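Local atomic coordinates of beta-glycosidase (Bacteroides caccae, PDB entry 6T2R), a protein that probably hydrolyses internal beta-galactosidic linkages of mucin O-glycans, as a family 16 endo-acting O-glycanase of a human gut bacterium. Residues A[68-72]-A[73-77]; A[214-218]-A[219-223]. One frame throughout, in Å; residues are numbered along the deposited sequence.

Contact 1. Residues A[68-72]-A[73-77]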
loop_
_atom_site.group_PDB
_atom_site.type_symbol
_atom_site.label_atom_id
_atom_site.label_comp_id
_atom_site.label_asym_id
_atom_site.label_seq_id
_atom_site.Cartn_x
_atom_site.Cartn_y
_atom_site.Cartn_z
ATOM N N TYR A 68 16.985 2.770 -2.487
ATOM C CA TYR A 68 16.646 2.756 -1.038
ATOM C C TYR A 68 17.524 3.772 -0.309
ATOM O O TYR A 68 18.702 3.879 -0.651
ATOM C CB TYR A 68 16.882 1.370 -0.457
ATOM C CG TYR A 68 16.069 0.312 -1.136
ATOM C CD1 TYR A 68 16.503 -0.271 -2.311
ATOM C CD2 TYR A 68 14.851 -0.081 -0.617
ATOM C CE1 TYR A 68 15.753 -1.250 -2.944
ATOM C CE2 TYR A 68 14.068 -1.023 -1.259
ATOM C CZ TYR A 68 14.528 -1.624 -2.412
ATOM O OH TYR A 68 13.776 -2.588 -3.007
ATOM N N GLU A 69 16.945 4.524 0.620
ATOM C CA GLU A 69 17.692 5.436 1.518
ATOM C C GLU A 69 16.954 5.572 2.850
ATOM O O GLU A 69 15.730 5.533 2.844
ATOM C CB GLU A 69 17.926 6.772 0.831
ATOM C CG GLU A 69 18.992 7.569 1.535
ATOM C CD GLU A 69 19.232 8.955 0.970
ATOM O OE1 GLU A 69 19.881 9.762 1.678
ATOM O OE2 GLU A 69 18.742 9.228 -0.165
ATOM N N MET A 70 17.684 5.624 3.965
ATOM C CA MET A 70 17.186 6.182 5.251
ATOM C C MET A 70 17.800 7.579 5.386
ATOM O O MET A 70 19.028 7.713 5.240
ATOM C CB MET A 70 17.575 5.317 6.450
ATOM C CG MET A 70 17.272 3.876 6.255
ATOM S SD MET A 70 15.493 3.547 6.019
ATOM C CE MET A 70 14.921 3.743 7.702
ATOM N N ARG A 71 16.966 8.598 5.562
ATOM C CA ARG A 71 17.390 10.005 5.573
ATOM C C ARG A 71 16.539 10.771 6.575
ATOM O O ARG A 71 15.309 10.882 6.377
ATOM C CB ARG A 71 17.230 10.569 4.166
ATOM C CG ARG A 71 17.578 12.038 4.093
ATOM C CD ARG A 71 17.783 12.433 2.649
ATOM N NE ARG A 71 16.521 12.661 2.008
ATOM C CZ ARG A 71 16.180 12.292 0.781
ATOM N NH1 ARG A 71 16.986 11.599 -0.005
ATOM N NH2 ARG A 71 14.979 12.612 0.358
ATOM N N ASN A 72 17.151 11.269 7.637
ATOM C CA ASN A 72 16.473 12.278 8.496
ATOM C C ASN A 72 15.341 11.572 9.264
ATOM O O ASN A 72 14.308 12.189 9.395
ATOM C CB ASN A 72 15.942 13.418 7.596
ATOM C CG ASN A 72 15.651 14.714 8.316
ATOM O OD1 ASN A 72 15.931 14.857 9.508
ATOM N ND2 ASN A 72 15.117 15.674 7.583
ATOM N N GLY A 73 15.490 10.287 9.607
ATOM C CA GLY A 73 14.426 9.430 10.170
ATOM C C GLY A 73 13.261 9.161 9.214
ATOM O O GLY A 73 12.210 8.746 9.711
ATOM N N LEU A 74 13.455 9.338 7.896
ATOM C CA LEU A 74 12.497 8.984 6.811
ATOM C C LEU A 74 13.000 7.788 5.996
ATOM O O LEU A 74 14.195 7.762 5.584
ATOM C CB LEU A 74 12.366 10.173 5.852
ATOM C CG LEU A 74 11.745 11.441 6.420
ATOM C CD1 LEU A 74 11.550 12.442 5.306
ATOM C CD2 LEU A 74 10.425 11.140 7.124
ATOM N N LEU A 75 12.097 6.886 5.629
ATOM C CA LEU A 75 12.401 5.880 4.589
ATOM C C LEU A 75 12.262 6.531 3.200
ATOM O O LEU A 75 11.324 7.255 3.007
ATOM C CB LEU A 75 11.454 4.683 4.734
ATOM C CG LEU A 75 11.437 3.744 3.515
ATOM C CD1 LEU A 75 12.748 2.965 3.463
ATOM C CD2 LEU A 75 10.215 2.810 3.564
ATOM N N ILE A 76 13.175 6.265 2.267
ATOM C CA ILE A 76 13.171 6.839 0.888
ATOM C C ILE A 76 13.195 5.681 -0.078
ATOM O O ILE A 76 14.101 4.854 0.022
ATOM C CB ILE A 76 14.394 7.734 0.633
ATOM C CG1 ILE A 76 14.636 8.675 1.807
ATOM C CG2 ILE A 76 14.239 8.483 -0.680
ATOM C CD1 ILE A 76 13.528 9.652 1.998
ATOM N N LEU A 77 12.224 5.611 -0.959
ATOM C CA LEU A 77 12.184 4.568 -2.007
ATOM C C LEU A 77 12.200 5.305 -3.323
ATOM O O LEU A 77 11.466 6.310 -3.375
ATOM C CB LEU A 77 10.895 3.762 -1.839
ATOM C CG LEU A 77 10.819 2.938 -0.557
ATOM C CD1 LEU A 77 9.416 2.366 -0.374
ATOM C CD2 LEU A 77 11.852 1.821 -0.578
#
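E69 and I76 exchange two backbone hydrogen bonds (E69 N to I76 O 2.9 Å, I76 N to E69 O 2.7 Å), and R71 and L74 do the same where a type I' turn, with N72 and G73 at its corners, closes a beta hairpin with a two-residue loop. On the face carrying E69, R71, L74 and I76, the R71 guanidinium turns one face to I76, whose CD1 lies 3.7 Å from R71 NH2 and is offset toward the rim. R71 reaches across this way because its chain, extended at first, bends at chi3 (81°). R71 NH1 also meets E69 OE2 at 3.0 Å, a salt bridge whose hydrogen bond is weak. Each charge has a second partner: E252 for R71 and K78 for E69. The other face is apolar across the strands: the Y68 ring takes L77 CD2 obliquely, 3.6 Å from Y68 CD2, while M70, bent at chi2 (-62°), brings SD to 3.8 Å from L75 CD1. Here F37 and P42 touch M70, and Y68 OH is hydrogen-bonded to S62 O and G96 O. Strand 74-81 continues the sheet, pairing with strands 92-98 and 251-263; backbone hydrogen bonds join L75 to V255 and L77 to M253.

Contact 2. Residues A[214-218]-A[219-223]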
loop_
_atom_site.group_PDB
_atom_site.type_symbol
_atom_site.label_atom_id
_atom_site.label_comp_id
_atom_site.label_asym_id
_atom_site.label_seq_id
_atom_site.Cartn_x
_atom_site.Cartn_y
_atom_site.Cartn_z
ATOM N N ILE A 214 -21.903 -6.776 0.798
ATOM C CA ILE A 214 -23.330 -6.767 0.387
ATOM C C ILE A 214 -23.875 -8.204 0.361
ATOM O O ILE A 214 -23.121 -9.164 0.210
ATOM C CB ILE A 214 -23.526 -6.016 -0.945
ATOM C CG1 ILE A 214 -22.818 -6.685 -2.127
ATOM C CG2 ILE A 214 -23.096 -4.572 -0.776
ATOM C CD1 ILE A 214 -23.386 -6.331 -3.494
ATOM N N GLU A 215 -25.164 -8.355 0.571
ATOM C CA GLU A 215 -25.839 -9.619 0.208
ATOM C C GLU A 215 -25.814 -9.707 -1.325
ATOM O O GLU A 215 -26.137 -8.716 -1.999
ATOM C CB GLU A 215 -27.229 -9.647 0.819
ATOM C CG GLU A 215 -28.184 -8.748 0.069
ATOM C CD GLU A 215 -29.381 -8.360 0.907
ATOM O OE1 GLU A 215 -30.114 -7.464 0.476
ATOM O OE2 GLU A 215 -29.560 -8.966 1.995
ATOM N N THR A 216 -25.310 -10.813 -1.843
ATOM C CA THR A 216 -25.104 -11.049 -3.276
ATOM C C THR A 216 -25.214 -12.546 -3.525
ATOM O O THR A 216 -24.725 -13.321 -2.698
ATOM C CB THR A 216 -23.751 -10.528 -3.754
ATOM O OG1 THR A 216 -23.695 -10.756 -5.161
ATOM C CG2 THR A 216 -22.584 -11.199 -3.073
ATOM N N GLU A 217 -25.900 -12.885 -4.614
ATOM C CA GLU A 217 -26.021 -14.232 -5.226
ATOM C C GLU A 217 -24.605 -14.819 -5.417
ATOM O O GLU A 217 -24.466 -16.033 -5.246
ATOM C CB GLU A 217 -26.891 -14.112 -6.494
ATOM C CG GLU A 217 -26.486 -12.993 -7.474
ATOM C CD GLU A 217 -26.932 -11.539 -7.257
ATOM O OE1 GLU A 217 -27.612 -11.241 -6.256
ATOM O OE2 GLU A 217 -26.560 -10.678 -8.085
ATOM N N GLN A 218 -23.564 -14.012 -5.690
ATOM C CA GLN A 218 -22.229 -14.571 -6.026
ATOM C C GLN A 218 -21.325 -14.593 -4.805
ATOM O O GLN A 218 -21.770 -14.250 -3.705
ATOM C CB GLN A 218 -21.554 -13.808 -7.159
ATOM C CG GLN A 218 -22.235 -14.059 -8.492
ATOM C CD GLN A 218 -23.180 -12.919 -8.716
ATOM O OE1 GLN A 218 -23.090 -11.893 -8.046
ATOM N NE2 GLN A 218 -24.084 -13.092 -9.653
ATOM N N GLU A 219 -20.088 -15.016 -5.033
ATOM C CA GLU A 219 -19.057 -15.226 -4.003
ATOM C C GLU A 219 -17.862 -14.298 -4.233
ATOM O O GLU A 219 -17.733 -13.716 -5.331
ATOM C CB GLU A 219 -18.518 -16.642 -4.128
ATOM C CG GLU A 219 -19.544 -17.624 -4.629
ATOM C CD GLU A 219 -18.942 -19.006 -4.754
ATOM O OE1 GLU A 219 -19.046 -19.766 -3.791
ATOM O OE2 GLU A 219 -18.339 -19.278 -5.799
ATOM N N GLY A 220 -16.960 -14.285 -3.263
ATOM C CA GLY A 220 -15.716 -13.504 -3.317
ATOM C C GLY A 220 -15.945 -12.002 -3.235
ATOM O O GLY A 220 -15.000 -11.259 -3.523
ATOM N N GLN A 221 -17.120 -11.536 -2.819
ATOM C CA GLN A 221 -17.389 -10.075 -2.843
ATOM C C GLN A 221 -16.656 -9.396 -1.673
ATOM O O GLN A 221 -16.416 -8.194 -1.793
ATOM C CB GLN A 221 -18.896 -9.780 -2.887
ATOM C CG GLN A 221 -19.182 -8.311 -3.113
ATOM C CD GLN A 221 -19.209 -7.538 -1.803
ATOM O OE1 GLN A 221 -19.501 -8.103 -0.745
ATOM N NE2 GLN A 221 -18.904 -6.246 -1.866
ATOM N N PHE A 222 -16.386 -10.097 -0.576
ATOM C CA PHE A 222 -15.736 -9.494 0.616
ATOM C C PHE A 222 -14.783 -10.479 1.280
ATOM O O PHE A 222 -15.060 -10.991 2.348
ATOM C CB PHE A 222 -16.724 -8.952 1.630
ATOM C CG PHE A 222 -16.185 -7.816 2.474
ATOM C CD1 PHE A 222 -16.253 -6.489 2.030
ATOM C CD2 PHE A 222 -15.610 -8.057 3.698
ATOM C CE1 PHE A 222 -15.818 -5.434 2.815
ATOM C CE2 PHE A 222 -15.156 -6.996 4.475
ATOM C CZ PHE A 222 -15.252 -5.694 4.038
ATOM N N PRO A 223 -13.594 -10.712 0.680
ATOM C CA PRO A 223 -12.610 -11.656 1.209
ATOM C C PRO A 223 -11.599 -11.036 2.197
ATOM O O PRO A 223 -10.684 -11.726 2.676
ATOM C CB PRO A 223 -11.909 -12.055 -0.101
ATOM C CG PRO A 223 -11.840 -10.774 -0.911
ATOM C CD PRO A 223 -13.148 -10.088 -0.577
HETATM O O HOH W 1 -20.599 -10.415 0.112
HETATM O O HOH W 2 -19.533 -12.869 -1.773
#
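Q221 folds its side chain back against I214, and a surface loop without helix or strand is thereby closed near its base largely by one side-chain amide. CG stands opposite the backbone N (chi1 -172°), and a bend at chi2 then turns the amide toward the start of the loop. I214 N donates to Q221 OE1 at 3.1 Å; the N-H points almost straight at the oxygen, yet the donor sits well above the carbonyl plane. Water 1 donates to the same OE1 at 2.7 Å and also to I214 O, so one oxygen receives two bonds and both backbone polar atoms of I214 are drawn to this amide, one directly and one through water. NE2 is held by P212 O, which helps fix the rotation of the amide. I214 CG1 packs against it, 3.7 Å from Q221 CD, the two side chains crossing at about a right angle, and T216 CG2 approaches Q221 CB at 4.0 Å.

Q218 and E219, adjacent at the tip, owe the surface they bury to being joined in the chain. The Q218 backbone has further ties. Its N makes a weak, straight bond to T216 OG1 (3.3 Å, 167°), the pattern of an ST turn, and its O receives a long bond from water 2, which also accepts from Q221 N at 2.9 Å.

Y164 of helix 163-167 touches I214, T216, Q218 and Q221, and P174 lies against I214 and Q221. The loop is an irregular connection between strands 206-212 and 228-233 of the beta-jelly-roll fold of family 16 hydrolases, closed by a side-chain amide and water rather than by strand pairing.

In the fold
Two ways of reversing a chain occur here in series. From the N terminus, contact 1 comes first and closes at once: strand 68-71 turns straight into strand 74-81. Contact 2 opens well over a hundred residues later, after strand 206-212, and draws together part of the loop that leads to strand 228-233. Neither nests in nor crosses the other. Their centres are about 41 Å apart, on opposite sides of the chain's centre, and their nearest atoms about 25 Å apart. The link is through the strands: 74-81 pairs with 92-98, which pairs with 228-233, the strand that follows the loop of contact 2.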